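Local coordinates for protein cytosol aminopeptidase (Staphylococcus aureus subsp. aureus, PDB 3KZW) that probably removes amino acids one at a time from the N-termini of peptides, as a metal-dependent leucyl aminopeptidase assembled into a hexamer, at residues S76-I81 with M111-G116; Y160-Y165 with S207-N212; Y287-Y292 with N338-A343; S385-F390 with T476-F481. One frame throughout, in Å; residues are numbered along the deposited sequence.

Interaction 1: residues S76-I81 with M111-G116; sequences SKVGKI and MLKIWG
Val78 and Gly79, the two central residues of a type II beta turn, rest on Lys113 and Ile114 of helix 108-124. The turn is closed by Lys80 N bonding to Lys77 O at 3.0 Å, and Gly79 fills its third position with the positive phi (80°) that glycine accepts readily. The side chain of Lys113 leaves the helix on the side of the turn. From CB it runs anti to the backbone N (chi1 -165°), which points CG toward Gly79 without close contact. CD then makes the main approach, lying 4.0 Å from Val78 O and 4.2 Å from Val78 CG1, where the two side chains cross at about a right angle. At chi3 the chain bends, so CE and NZ swing off from Val78, and the side chain also touches Tyr494. Val78 CG1 thus has two neighbours, since Ile114 CG1 approaches it at 4.2 Å as well. Ile114 goes on to meet Val98 and Leu100 of strand 91-101, so that helix, turn and sheet share this residue. The contact between the two segments is small and essentially van der Waals. Polar anchoring comes from beside it: Gly79 pairs through its backbone with Gly99, and its carbonyl oxygen accepts from His117 ND1, one helical turn beyond Lys113. Gly79 lies close enough to the helix for its CA to approach Lys113 O at 4.1 Å.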
loop_
_atom_site.group_PDB
_atom_site.type_symbol
_atom_site.label_atom_id
_atom_site.label_comp_id
_atom_site.label_asym_id
_atom_site.label_seq_id
_atom_site.Cartn_x
_atom_site.Cartn_y
_atom_site.Cartn_z
ATOM N N SER A 76 19.814 37.970 -28.133
ATOM C CA SER A 76 18.695 37.574 -28.975
ATOM C C SER A 76 17.973 36.302 -28.522
ATOM O O SER A 76 16.959 35.929 -29.113
ATOM C CB SER A 76 19.165 37.413 -30.418
ATOM O OG SER A 76 20.133 36.388 -30.526
ATOM N N LYS A 77 18.488 35.641 -27.486
ATOM C CA LYS A 77 17.891 34.399 -26.993
ATOM C C LYS A 77 16.389 34.577 -26.760
ATOM O O LYS A 77 15.970 35.505 -26.073
ATOM C CB LYS A 77 18.599 33.926 -25.719
ATOM C CG LYS A 77 18.338 32.473 -25.352
ATOM C CD LYS A 77 19.080 32.088 -24.075
ATOM C CE LYS A 77 18.829 30.629 -23.680
ATOM N NZ LYS A 77 17.433 30.393 -23.212
ATOM N N VAL A 78 15.593 33.688 -27.353
ATOM C CA VAL A 78 14.129 33.794 -27.349
ATOM C C VAL A 78 13.549 34.009 -25.950
ATOM O O VAL A 78 13.681 33.154 -25.068
ATOM C CB VAL A 78 13.458 32.555 -28.007
ATOM C CG1 VAL A 78 11.940 32.711 -28.036
ATOM C CG2 VAL A 78 13.990 32.341 -29.416
ATOM N N GLY A 79 12.918 35.164 -25.762
ATOM C CA GLY A 79 12.205 35.478 -24.528
ATOM C C GLY A 79 13.061 35.933 -23.359
ATOM O O GLY A 79 12.550 36.105 -22.250
ATOM N N LYS A 80 14.357 36.129 -23.596
ATOM C CA LYS A 80 15.266 36.583 -22.538
ATOM C C LYS A 80 15.275 38.103 -22.431
ATOM O O LYS A 80 15.364 38.806 -23.439
ATOM C CB LYS A 80 16.687 36.055 -22.755
ATOM C CG LYS A 80 17.602 36.260 -21.557
ATOM C CD LYS A 80 18.957 35.616 -21.763
ATOM C CE LYS A 80 19.882 35.888 -20.581
ATOM N NZ LYS A 80 21.317 35.637 -20.926
ATOM N N ILE A 81 15.183 38.597 -21.200
ATOM C CA ILE A 81 15.122 40.029 -20.937
ATOM C C ILE A 81 16.510 40.588 -20.630
ATOM O O ILE A 81 17.222 40.070 -19.770
ATOM C CB ILE A 81 14.130 40.360 -19.777
ATOM C CG1 ILE A 81 12.739 39.762 -20.042
ATOM C CG2 ILE A 81 14.041 41.867 -19.533
ATOM C CD1 ILE A 81 12.005 40.318 -21.259
ATOM N N MET A 111 6.462 33.523 -29.980
ATOM C CA MET A 111 5.771 34.808 -29.813
ATOM C C MET A 111 5.110 34.923 -28.438
ATOM O O MET A 111 5.157 35.982 -27.812
ATOM C CB MET A 111 4.725 35.027 -30.915
ATOM C CG MET A 111 5.281 35.231 -32.322
ATOM S SD MET A 111 3.959 35.249 -33.570
ATOM C CE MET A 111 4.863 34.915 -35.099
ATOM N N LEU A 112 4.502 33.830 -27.975
ATOM C CA LEU A 112 3.896 33.779 -26.640
ATOM C C LEU A 112 4.949 33.903 -25.539
ATOM O O LEU A 112 4.717 34.543 -24.514
ATOM C CB LEU A 112 3.086 32.493 -26.453
ATOM C CG LEU A 112 1.813 32.289 -27.277
ATOM C CD1 LEU A 112 1.235 30.914 -27.004
ATOM C CD2 LEU A 112 0.773 33.366 -26.994
ATOM N N LYS A 113 6.102 33.284 -25.768
ATOM C CA LYS A 113 7.227 33.350 -24.843
ATOM C C LYS A 113 7.835 34.756 -24.812
ATOM O O LYS A 113 8.221 35.241 -23.748
ATOM C CB LYS A 113 8.285 32.309 -25.224
ATOM C CG LYS A 113 9.328 32.042 -24.145
ATOM C CD LYS A 113 10.365 31.017 -24.590
ATOM C CE LYS A 113 9.838 29.589 -24.495
ATOM N NZ LYS A 113 10.833 28.599 -25.001
ATOM N N ILE A 114 7.909 35.398 -25.980
ATOM C CA ILE A 114 8.459 36.749 -26.114
ATOM C C ILE A 114 7.593 37.780 -25.389
ATOM O O ILE A 114 8.084 38.489 -24.511
ATOM C CB ILE A 114 8.659 37.154 -27.608
ATOM C CG1 ILE A 114 9.802 36.352 -28.235
ATOM C CG2 ILE A 114 8.945 38.648 -27.742
ATOM C CD1 ILE A 114 9.726 36.248 -29.748
ATOM N N TRP A 115 6.313 37.854 -25.755
ATOM C CA TRP A 115 5.381 38.799 -25.132
ATOM C C TRP A 115 5.142 38.461 -23.662
ATOM O O TRP A 115 5.028 39.357 -22.822
ATOM C CB TRP A 115 4.046 38.842 -25.884
ATOM C CG TRP A 115 4.119 39.438 -27.259
ATOM C CD1 TRP A 115 3.855 38.804 -28.442
ATOM C CD2 TRP A 115 4.470 40.788 -27.598
ATOM N NE1 TRP A 115 4.023 39.673 -29.494
ATOM C CE2 TRP A 115 4.401 40.895 -29.006
ATOM C CE3 TRP A 115 4.839 41.915 -26.849
ATOM C CZ2 TRP A 115 4.686 42.088 -29.681
ATOM C CZ3 TRP A 115 5.125 43.100 -27.522
ATOM C CH2 TRP A 115 5.046 43.174 -28.925
ATOM N N GLY A 116 5.076 37.165 -23.363
ATOM C CA GLY A 116 4.854 36.675 -22.008
ATOM C C GLY A 116 5.898 37.153 -21.020
ATOM O O GLY A 116 5.564 37.794 -20.024
#

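Interaction 2: residues Y160-Y165 with S207-N212; sequences YEFDHY and SNMPPN
Tyr160 and Phe162 both hold CG anti to the backbone N (chi1 174° and -165°), and these torsions send their rings to the same residue, Asn208, in the last turn of helix 188-208. Asn208 divides its side chain between them. Its CB sits squarely over one face of the Phe162 ring, 3.6 Å from the centroid, a CH-pi contact; His164 ND1 lies above the other face. Its amide points on to Tyr160, nearly coplanar with that ring, and ND2 donates to Tyr160 OH at 3.2 Å with an N-H...O angle of 159°. The hydroxyl is also bonded to Asp205, its stronger partner, which lies one turn earlier on the helix. Past the helix end, Met209 SD meets the edge of the Phe162 ring, 4.1 Å from CZ, as a Met-aromatic contact. Pro210 then lies over a face of Tyr165, with CG displaced toward the rim and CD 3.6 Å from CE2. Ile449 of a neighbouring subunit packs on Phe162 and Pro210. The loop that follows helix 144-157 is thereby laid along the C-terminal end of helix 188-208, whose Asn208 also touches Pro500 of strand 499-500.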
loop_
_atom_site.group_PDB
_atom_site.type_symbol
_atom_site.label_atom_id
_atom_site.label_comp_id
_atom_site.label_asym_id
_atom_site.label_seq_id
_atom_site.Cartn_x
_atom_site.Cartn_y
_atom_site.Cartn_z
ATOM N N TYR A 160 -1.508 37.556 -15.193
ATOM C CA TYR A 160 -2.603 37.168 -14.310
ATOM C C TYR A 160 -2.113 36.845 -12.900
ATOM O O TYR A 160 -1.059 36.232 -12.721
ATOM C CB TYR A 160 -3.358 35.972 -14.903
ATOM C CG TYR A 160 -4.438 35.393 -14.015
ATOM C CD1 TYR A 160 -5.697 35.983 -13.942
ATOM C CD2 TYR A 160 -4.203 34.246 -13.256
ATOM C CE1 TYR A 160 -6.693 35.453 -13.130
ATOM C CE2 TYR A 160 -5.192 33.709 -12.439
ATOM C CZ TYR A 160 -6.433 34.317 -12.382
ATOM O OH TYR A 160 -7.414 33.790 -11.580
ATOM N N GLU A 161 -2.882 37.283 -11.907
ATOM C CA GLU A 161 -2.655 36.889 -10.519
ATOM C C GLU A 161 -3.961 36.814 -9.737
ATOM O O GLU A 161 -4.877 37.609 -9.962
ATOM C CB GLU A 161 -1.632 37.802 -9.825
ATOM C CG GLU A 161 -1.943 39.296 -9.873
ATOM C CD GLU A 161 -0.835 40.158 -9.268
ATOM O OE1 GLU A 161 -0.264 39.775 -8.217
ATOM O OE2 GLU A 161 -0.545 41.229 -9.845
ATOM N N PHE A 162 -4.041 35.838 -8.835
ATOM C CA PHE A 162 -5.203 35.650 -7.971
ATOM C C PHE A 162 -4.804 35.920 -6.516
ATOM O O PHE A 162 -4.466 35.002 -5.762
ATOM C CB PHE A 162 -5.770 34.234 -8.145
ATOM C CG PHE A 162 -7.152 34.053 -7.579
ATOM C CD1 PHE A 162 -8.272 34.406 -8.320
ATOM C CD2 PHE A 162 -7.333 33.515 -6.309
ATOM C CE1 PHE A 162 -9.553 34.237 -7.801
ATOM C CE2 PHE A 162 -8.610 33.344 -5.783
ATOM C CZ PHE A 162 -9.722 33.705 -6.530
ATOM N N ASP A 163 -4.832 37.197 -6.138
ATOM C CA ASP A 163 -4.391 37.627 -4.810
ATOM C C ASP A 163 -5.541 38.198 -3.974
ATOM O O ASP A 163 -5.322 38.978 -3.044
ATOM C CB ASP A 163 -3.231 38.632 -4.925
ATOM C CG ASP A 163 -3.606 39.898 -5.705
ATOM O OD1 ASP A 163 -4.606 39.884 -6.463
ATOM O OD2 ASP A 163 -2.885 40.916 -5.563
ATOM N N HIS A 164 -6.759 37.778 -4.300
ATOM C CA HIS A 164 -7.974 38.305 -3.678
ATOM C C HIS A 164 -8.134 37.909 -2.208
ATOM O O HIS A 164 -8.822 38.589 -1.448
ATOM C CB HIS A 164 -9.206 37.882 -4.488
ATOM C CG HIS A 164 -9.226 38.433 -5.883
ATOM N ND1 HIS A 164 -8.378 37.982 -6.875
ATOM C CD2 HIS A 164 -9.985 39.401 -6.450
ATOM C CE1 HIS A 164 -8.616 38.649 -7.991
ATOM N NE2 HIS A 164 -9.587 39.514 -7.760
ATOM N N TYR A 165 -7.489 36.813 -1.816
ATOM C CA TYR A 165 -7.565 36.317 -0.442
ATOM C C TYR A 165 -6.280 36.572 0.348
ATOM O O TYR A 165 -6.132 36.106 1.476
ATOM C CB TYR A 165 -7.959 34.835 -0.425
ATOM C CG TYR A 165 -9.378 34.604 -0.892
ATOM C CD1 TYR A 165 -10.443 34.685 0.002
ATOM C CD2 TYR A 165 -9.658 34.326 -2.230
ATOM C CE1 TYR A 165 -11.751 34.489 -0.420
ATOM C CE2 TYR A 165 -10.963 34.129 -2.662
ATOM C CZ TYR A 165 -12.004 34.212 -1.752
ATOM O OH TYR A 165 -13.297 34.015 -2.170
ATOM N N SER A 207 -12.014 29.026 -11.414
ATOM C CA SER A 207 -11.268 27.828 -11.051
ATOM C C SER A 207 -10.472 28.005 -9.757
ATOM O O SER A 207 -10.432 27.103 -8.922
ATOM C CB SER A 207 -10.339 27.414 -12.192
ATOM O OG SER A 207 -11.068 27.177 -13.384
ATOM N N ASN A 208 -9.853 29.171 -9.595
ATOM C CA ASN A 208 -9.047 29.470 -8.413
ATOM C C ASN A 208 -9.870 29.699 -7.148
ATOM O O ASN A 208 -9.347 29.612 -6.039
ATOM C CB ASN A 208 -8.140 30.678 -8.671
ATOM C CG ASN A 208 -6.808 30.289 -9.281
ATOM O OD1 ASN A 208 -6.166 29.328 -8.848
ATOM N ND2 ASN A 208 -6.375 31.047 -10.285
ATOM N N MET A 209 -11.155 29.990 -7.328
ATOM C CA MET A 209 -12.073 30.256 -6.227
ATOM C C MET A 209 -12.137 29.070 -5.263
ATOM O O MET A 209 -12.258 27.927 -5.710
ATOM C CB MET A 209 -13.467 30.543 -6.779
ATOM C CG MET A 209 -14.256 31.547 -5.970
ATOM S SD MET A 209 -13.791 33.240 -6.369
ATOM C CE MET A 209 -14.711 33.465 -7.908
ATOM N N PRO A 210 -12.044 29.336 -3.941
ATOM C CA PRO A 210 -12.137 28.282 -2.926
ATOM C C PRO A 210 -13.502 27.597 -2.953
ATOM O O PRO A 210 -14.515 28.272 -3.147
ATOM C CB PRO A 210 -11.962 29.040 -1.606
ATOM C CG PRO A 210 -11.334 30.325 -1.965
ATOM C CD PRO A 210 -11.831 30.659 -3.330
ATOM N N PRO A 211 -13.531 26.263 -2.761
ATOM C CA PRO A 211 -14.767 25.478 -2.855
ATOM C C PRO A 211 -15.809 25.811 -1.783
ATOM O O PRO A 211 -16.996 25.573 -1.991
ATOM C CB PRO A 211 -14.282 24.035 -2.698
ATOM C CG PRO A 211 -12.993 24.138 -1.987
ATOM C CD PRO A 211 -12.367 25.413 -2.454
ATOM N N ASN A 212 -15.374 26.353 -0.650
ATOM C CA ASN A 212 -16.311 26.802 0.374
ATOM C C ASN A 212 -16.941 28.158 0.039
ATOM O O ASN A 212 -17.908 28.574 0.680
ATOM C CB ASN A 212 -15.660 26.810 1.767
ATOM C CG ASN A 212 -14.481 27.760 1.867
ATOM O OD1 ASN A 212 -13.594 27.768 1.015
ATOM N ND2 ASN A 212 -14.459 28.554 2.923
#

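Interaction 3: residues Y287-Y292 with N338-A343; sequences YDSGGY and NMINEA. With PO4 (phosphate ion), chain T.
Asn338 O is gripped twice by Ser289: the backbone N donates in the carbonyl plane at 3.1 Å, and OG reaches it from 24° off that plane at 2.6 Å. Ser289 OG can do so because it stands between its own backbone N and carbonyl carbon (chi1 68°). Asn338 N in turn bonds to Tyr287 O at 2.9 Å, which completes a parallel bridge of Asp288 with Asn338. Their side chains run alongside each other, and Asn338 ND2 donates to the syn side of Asp288 OD1 at 2.8 Å, tilted out of the carboxylate plane, and also to Thr364 O. Met339 folds back, placing CE at the edge of the Tyr287 ring. Further on, Ile340 CG2 lies over a face of Tyr292, 3.9 Å from the centroid. The Tyr292 hydroxyl bonds to Asn341 O from above the carbonyl plane, but its stronger partner is Ile340 N of a neighbouring subunit. Glu342 N and its counterparts from two neighbouring subunits all bond one phosphate, probably from the crystallisation liquor. Asp288 OD2 forms a salt bridge with Lys295 and lies close to Asp306, Asp365 and Glu367, a cluster consistent with the dinuclear metal site of leucyl aminopeptidases.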
loop_
_atom_site.group_PDB
_atom_site.type_symbol
_atom_site.label_atom_id
_atom_site.label_comp_id
_atom_site.label_asym_id
_atom_site.label_seq_id
_atom_site.Cartn_x
_atom_site.Cartn_y
_atom_site.Cartn_z
ATOM N N TYR A 287 -16.510 20.789 -6.153
ATOM C CA TYR A 287 -15.560 20.019 -5.354
ATOM C C TYR A 287 -15.824 18.524 -5.440
ATOM O O TYR A 287 -16.969 18.079 -5.348
ATOM C CB TYR A 287 -15.561 20.459 -3.892
ATOM C CG TYR A 287 -14.345 19.967 -3.142
ATOM C CD1 TYR A 287 -13.136 20.652 -3.216
ATOM C CD2 TYR A 287 -14.397 18.805 -2.378
ATOM C CE1 TYR A 287 -12.020 20.200 -2.542
ATOM C CE2 TYR A 287 -13.286 18.346 -1.696
ATOM C CZ TYR A 287 -12.099 19.048 -1.782
ATOM O OH TYR A 287 -10.990 18.597 -1.105
ATOM N N ASP A 288 -14.751 17.758 -5.602
ATOM C CA ASP A 288 -14.833 16.308 -5.713
ATOM C C ASP A 288 -14.032 15.642 -4.594
ATOM O O ASP A 288 -12.798 15.646 -4.614
ATOM C CB ASP A 288 -14.323 15.858 -7.091
ATOM C CG ASP A 288 -14.542 14.370 -7.355
ATOM O OD1 ASP A 288 -15.341 13.735 -6.633
ATOM O OD2 ASP A 288 -13.914 13.839 -8.303
ATOM N N SER A 289 -14.743 15.086 -3.616
ATOM C CA SER A 289 -14.116 14.292 -2.558
ATOM C C SER A 289 -14.009 12.827 -2.969
ATOM O O SER A 289 -13.269 12.049 -2.360
ATOM C CB SER A 289 -14.906 14.407 -1.257
ATOM O OG SER A 289 -16.169 13.779 -1.361
ATOM N N GLY A 290 -14.756 12.465 -4.008
ATOM C CA GLY A 290 -14.801 11.097 -4.498
ATOM C C GLY A 290 -16.043 10.369 -4.029
ATOM O O GLY A 290 -16.350 9.280 -4.514
ATOM N N GLY A 291 -16.765 10.977 -3.090
ATOM C CA GLY A 291 -17.921 10.342 -2.466
ATOM C C GLY A 291 -17.470 9.202 -1.575
ATOM O O GLY A 291 -16.374 9.245 -1.016
ATOM N N TYR A 292 -18.304 8.174 -1.448
ATOM C CA TYR A 292 -17.954 7.004 -0.642
ATOM C C TYR A 292 -16.749 6.243 -1.192
ATOM O O TYR A 292 -16.058 5.550 -0.446
ATOM C CB TYR A 292 -19.162 6.083 -0.439
ATOM C CG TYR A 292 -19.995 6.456 0.768
ATOM C CD1 TYR A 292 -19.625 6.041 2.049
ATOM C CD2 TYR A 292 -21.144 7.233 0.636
ATOM C CE1 TYR A 292 -20.381 6.384 3.167
ATOM C CE2 TYR A 292 -21.909 7.579 1.749
ATOM C CZ TYR A 292 -21.521 7.151 3.010
ATOM O OH TYR A 292 -22.271 7.492 4.115
ATOM N N ASN A 338 -19.502 16.793 -5.003
ATOM C CA ASN A 338 -19.444 15.364 -4.676
ATOM C C ASN A 338 -18.987 15.119 -3.238
ATOM O O ASN A 338 -17.789 15.097 -2.961
ATOM C CB ASN A 338 -18.531 14.629 -5.669
ATOM C CG ASN A 338 -18.720 13.116 -5.648
ATOM O OD1 ASN A 338 -19.644 12.594 -5.026
ATOM N ND2 ASN A 338 -17.839 12.408 -6.339
ATOM N N MET A 339 -19.949 14.923 -2.338
ATOM C CA MET A 339 -19.686 14.855 -0.894
ATOM C C MET A 339 -20.230 13.581 -0.244
ATOM O O MET A 339 -21.033 12.862 -0.840
ATOM C CB MET A 339 -20.282 16.078 -0.193
ATOM C CG MET A 339 -19.695 17.424 -0.606
ATOM S SD MET A 339 -18.252 17.923 0.352
ATOM C CE MET A 339 -16.939 17.189 -0.605
ATOM N N ILE A 340 -19.786 13.314 0.985
ATOM C CA ILE A 340 -20.245 12.165 1.768
ATOM C C ILE A 340 -21.214 12.621 2.858
ATOM O O ILE A 340 -20.914 13.551 3.611
ATOM C CB ILE A 340 -19.061 11.419 2.446
ATOM C CG1 ILE A 340 -18.046 10.935 1.412
ATOM C CG2 ILE A 340 -19.563 10.242 3.287
ATOM C CD1 ILE A 340 -16.724 10.499 2.005
ATOM N N ASN A 341 -22.370 11.965 2.933
ATOM C CA ASN A 341 -23.299 12.149 4.051
ATOM C C ASN A 341 -24.220 10.939 4.238
ATOM O O ASN A 341 -24.023 9.902 3.603
ATOM C CB ASN A 341 -24.086 13.470 3.926
ATOM C CG ASN A 341 -25.307 13.360 3.023
ATOM O OD1 ASN A 341 -25.367 12.530 2.117
ATOM N ND2 ASN A 341 -26.291 14.213 3.272
ATOM N N GLU A 342 -25.221 11.085 5.106
ATOM C CA GLU A 342 -26.151 10.004 5.450
ATOM C C GLU A 342 -26.929 9.422 4.265
ATOM O O GLU A 342 -27.432 8.300 4.349
ATOM C CB GLU A 342 -27.133 10.463 6.540
ATOM C CG GLU A 342 -28.092 11.575 6.116
ATOM C CD GLU A 342 -29.069 11.970 7.211
ATOM O OE1 GLU A 342 -30.159 12.479 6.873
ATOM O OE2 GLU A 342 -28.757 11.775 8.405
ATOM N N ALA A 343 -27.022 10.177 3.172
ATOM C CA ALA A 343 -27.852 9.776 2.038
ATOM C C ALA A 343 -27.198 9.986 0.666
ATOM O O ALA A 343 -27.891 9.998 -0.355
ATOM C CB ALA A 343 -29.213 10.475 2.107
HETATM P P PO4 T . -25.292 14.667 7.515
HETATM O O1 PO4 T . -24.575 15.572 6.551
HETATM O O2 PO4 T . -26.625 15.269 7.887
HETATM O O3 PO4 T . -25.493 13.327 6.861
HETATM O O4 PO4 T . -24.446 14.482 8.744
#

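Interaction 4: residues S385-F390 with T476-F481; sequences SVIMDF and TPHIHF
Phe390 and Phe481 lie side by side on one face of a two-strand ladder, their planes 14° apart but slid so far that the rings barely overlap, with centroids 5.1 Å apart and CE2 of Phe390 at 3.5 Å from CD2 of Phe481. Met388 and Ile479 continue this apolar face, and Met388 CG comes up to the edge of the Phe481 ring. Helices 414-426 and 505-512 pack over Met388. The backbones run parallel, their axes 9° apart, with Ile387 opposite His478 and Asp389 opposite His480. Four bonds link them, alternating in direction: Ile387 N to Pro477 O, Ile479 N to Ile387 O, Asp389 N to Ile479 O and Phe481 N to Asp389 O, all between 2.8 and 3.1 Å. The other face turns polar. Ile387 CG2 sits over the centre of the His478 ring as a CH-pi contact, 4.1 Å from the centroid. At the ring's edge NE2 donates to the anti lone pair of Asp389 OD2 at 2.7 Å, the carboxylate standing almost perpendicular to the imidazole. Asp389 CG lies between its backbone N and carbonyl carbon (chi1 76°), which directs the second oxygen, OD1, to His480 ND1; that bond is modelled too short for its length to be trusted. His478 ND1 is taken by Ser473, so both ring nitrogens have partners, and the side chain lies about 5 Å from a bound sodium ion. Helix 461-470 covers this polar face. Strands 386-391 and 478-482, with helices on both sides, belong to the parallel portion of the catalytic domain's mixed alpha/beta sheet, which strand 278-285 continues beyond 386-391.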
loop_
_atom_site.group_PDB
_atom_site.type_symbol
_atom_site.label_atom_id
_atom_site.label_comp_id
_atom_site.label_asym_id
_atom_site.label_seq_id
_atom_site.Cartn_x
_atom_site.Cartn_y
_atom_site.Cartn_z
ATOM N N SER A 385 -25.619 21.156 -34.194
ATOM C CA SER A 385 -24.858 20.606 -35.312
ATOM C C SER A 385 -23.700 19.759 -34.799
ATOM O O SER A 385 -23.284 18.797 -35.452
ATOM C CB SER A 385 -24.339 21.721 -36.223
ATOM O OG SER A 385 -23.488 22.604 -35.517
ATOM N N VAL A 386 -23.188 20.131 -33.626
ATOM C CA VAL A 386 -22.100 19.411 -32.960
ATOM C C VAL A 386 -22.169 19.627 -31.448
ATOM O O VAL A 386 -22.577 20.693 -30.983
ATOM C CB VAL A 386 -20.699 19.820 -33.519
ATOM C CG1 VAL A 386 -20.355 21.273 -33.181
ATOM C CG2 VAL A 386 -19.608 18.870 -33.029
ATOM N N ILE A 387 -21.794 18.599 -30.692
ATOM C CA ILE A 387 -21.691 18.697 -29.240
ATOM C C ILE A 387 -20.226 18.552 -28.839
ATOM O O ILE A 387 -19.552 17.605 -29.245
ATOM C CB ILE A 387 -22.558 17.628 -28.516
ATOM C CG1 ILE A 387 -24.038 17.806 -28.872
ATOM C CG2 ILE A 387 -22.359 17.701 -26.997
ATOM C CD1 ILE A 387 -24.936 16.667 -28.414
ATOM N N MET A 388 -19.737 19.508 -28.058
ATOM C CA MET A 388 -18.385 19.445 -27.511
ATOM C C MET A 388 -18.440 19.556 -26.000
ATOM O O MET A 388 -18.958 20.535 -25.461
ATOM C CB MET A 388 -17.512 20.560 -28.082
ATOM C CG MET A 388 -17.213 20.415 -29.555
ATOM S SD MET A 388 -16.236 21.782 -30.192
ATOM C CE MET A 388 -16.472 21.553 -31.950
ATOM N N ASP A 389 -17.918 18.544 -25.315
ATOM C CA ASP A 389 -17.862 18.578 -23.860
ATOM C C ASP A 389 -16.428 18.733 -23.354
ATOM O O ASP A 389 -15.484 18.231 -23.969
ATOM C CB ASP A 389 -18.577 17.370 -23.236
ATOM C CG ASP A 389 -17.764 16.089 -23.322
ATOM O OD1 ASP A 389 -16.823 15.919 -22.513
ATOM O OD2 ASP A 389 -18.078 15.240 -24.182
ATOM N N PHE A 390 -16.285 19.444 -22.238
ATOM C CA PHE A 390 -14.983 19.744 -21.648
ATOM C C PHE A 390 -15.005 19.341 -20.184
ATOM O O PHE A 390 -15.841 19.823 -19.413
ATOM C CB PHE A 390 -14.660 21.236 -21.785
ATOM C CG PHE A 390 -14.704 21.740 -23.202
ATOM C CD1 PHE A 390 -15.911 22.140 -23.777
ATOM C CD2 PHE A 390 -13.544 21.810 -23.966
ATOM C CE1 PHE A 390 -15.961 22.597 -25.092
ATOM C CE2 PHE A 390 -13.583 22.271 -25.281
ATOM C CZ PHE A 390 -14.795 22.664 -25.845
ATOM N N THR A 476 -25.673 12.332 -33.034
ATOM C CA THR A 476 -25.200 13.712 -33.152
ATOM C C THR A 476 -23.678 13.764 -33.032
ATOM O O THR A 476 -23.120 13.166 -32.111
ATOM C CB THR A 476 -25.830 14.608 -32.063
ATOM O OG1 THR A 476 -27.253 14.458 -32.088
ATOM C CG2 THR A 476 -25.471 16.075 -32.276
ATOM N N PRO A 477 -23.001 14.457 -33.973
ATOM C CA PRO A 477 -21.555 14.657 -33.898
ATOM C C PRO A 477 -21.115 15.139 -32.517
ATOM O O PRO A 477 -21.587 16.169 -32.038
ATOM C CB PRO A 477 -21.305 15.732 -34.958
ATOM C CG PRO A 477 -22.335 15.461 -35.987
ATOM C CD PRO A 477 -23.555 14.990 -35.234
ATOM N N HIS A 478 -20.225 14.376 -31.889
ATOM C CA HIS A 478 -19.829 14.612 -30.506
ATOM C C HIS A 478 -18.315 14.495 -30.348
ATOM O O HIS A 478 -17.719 13.485 -30.738
ATOM C CB HIS A 478 -20.529 13.599 -29.589
ATOM C CG HIS A 478 -20.432 13.914 -28.126
ATOM N ND1 HIS A 478 -21.385 13.504 -27.218
ATOM C CD2 HIS A 478 -19.502 14.591 -27.410
ATOM C CE1 HIS A 478 -21.045 13.911 -26.009
ATOM N NE2 HIS A 478 -19.908 14.577 -26.098
ATOM N N ILE A 479 -17.697 15.533 -29.787
ATOM C CA ILE A 479 -16.291 15.463 -29.395
ATOM C C ILE A 479 -16.142 15.634 -27.882
ATOM O O ILE A 479 -16.643 16.596 -27.300
ATOM C CB ILE A 479 -15.404 16.490 -30.134
ATOM C CG1 ILE A 479 -15.557 16.353 -31.651
ATOM C CG2 ILE A 479 -13.940 16.299 -29.735
ATOM C CD1 ILE A 479 -14.934 17.481 -32.442
ATOM N N HIS A 480 -15.452 14.683 -27.259
ATOM C CA HIS A 480 -15.205 14.700 -25.822
ATOM C C HIS A 480 -13.750 15.077 -25.537
ATOM O O HIS A 480 -12.821 14.454 -26.059
ATOM C CB HIS A 480 -15.558 13.335 -25.214
ATOM C CG HIS A 480 -15.048 13.137 -23.822
ATOM N ND1 HIS A 480 -15.477 13.899 -22.757
ATOM C CD2 HIS A 480 -14.146 12.261 -23.319
ATOM C CE1 HIS A 480 -14.856 13.507 -21.658
ATOM N NE2 HIS A 480 -14.043 12.512 -21.972
ATOM N N PHE A 481 -13.563 16.104 -24.712
ATOM C CA PHE A 481 -12.230 16.577 -24.347
ATOM C C PHE A 481 -11.905 16.285 -22.882
ATOM O O PHE A 481 -12.460 16.917 -21.974
ATOM C CB PHE A 481 -12.093 18.078 -24.611
ATOM C CG PHE A 481 -12.143 18.455 -26.064
ATOM C CD1 PHE A 481 -11.054 18.218 -26.896
ATOM C CD2 PHE A 481 -13.268 19.072 -26.595
ATOM C CE1 PHE A 481 -11.092 18.576 -28.240
ATOM C CE2 PHE A 481 -13.314 19.440 -27.933
ATOM C CZ PHE A 481 -12.222 19.192 -28.758
#

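In the fold
The four contacts follow one another along the chain; none encloses or crosses another. Interaction 1 closes a loop of 29 residues, mostly strand, within the N-terminal domain. Interaction 2 closes one of 41 and joins the N-terminal and catalytic parts of the chain through the long helix 188-208. It touches interaction 3, where Pro211 CB packs on Tyr287 CD1 at 3.6 Å, and both meet the same neighbouring subunit. Interaction 3 closes a loop of 45 residues and interaction 4 the longest, 85. These two belong to one sheet: strand 278-285 pairs with 328-338, which leads into interaction 3, and with 386-391 of interaction 4. Interactions 1 and 3 lie farthest apart, centres about 45 Å from each other.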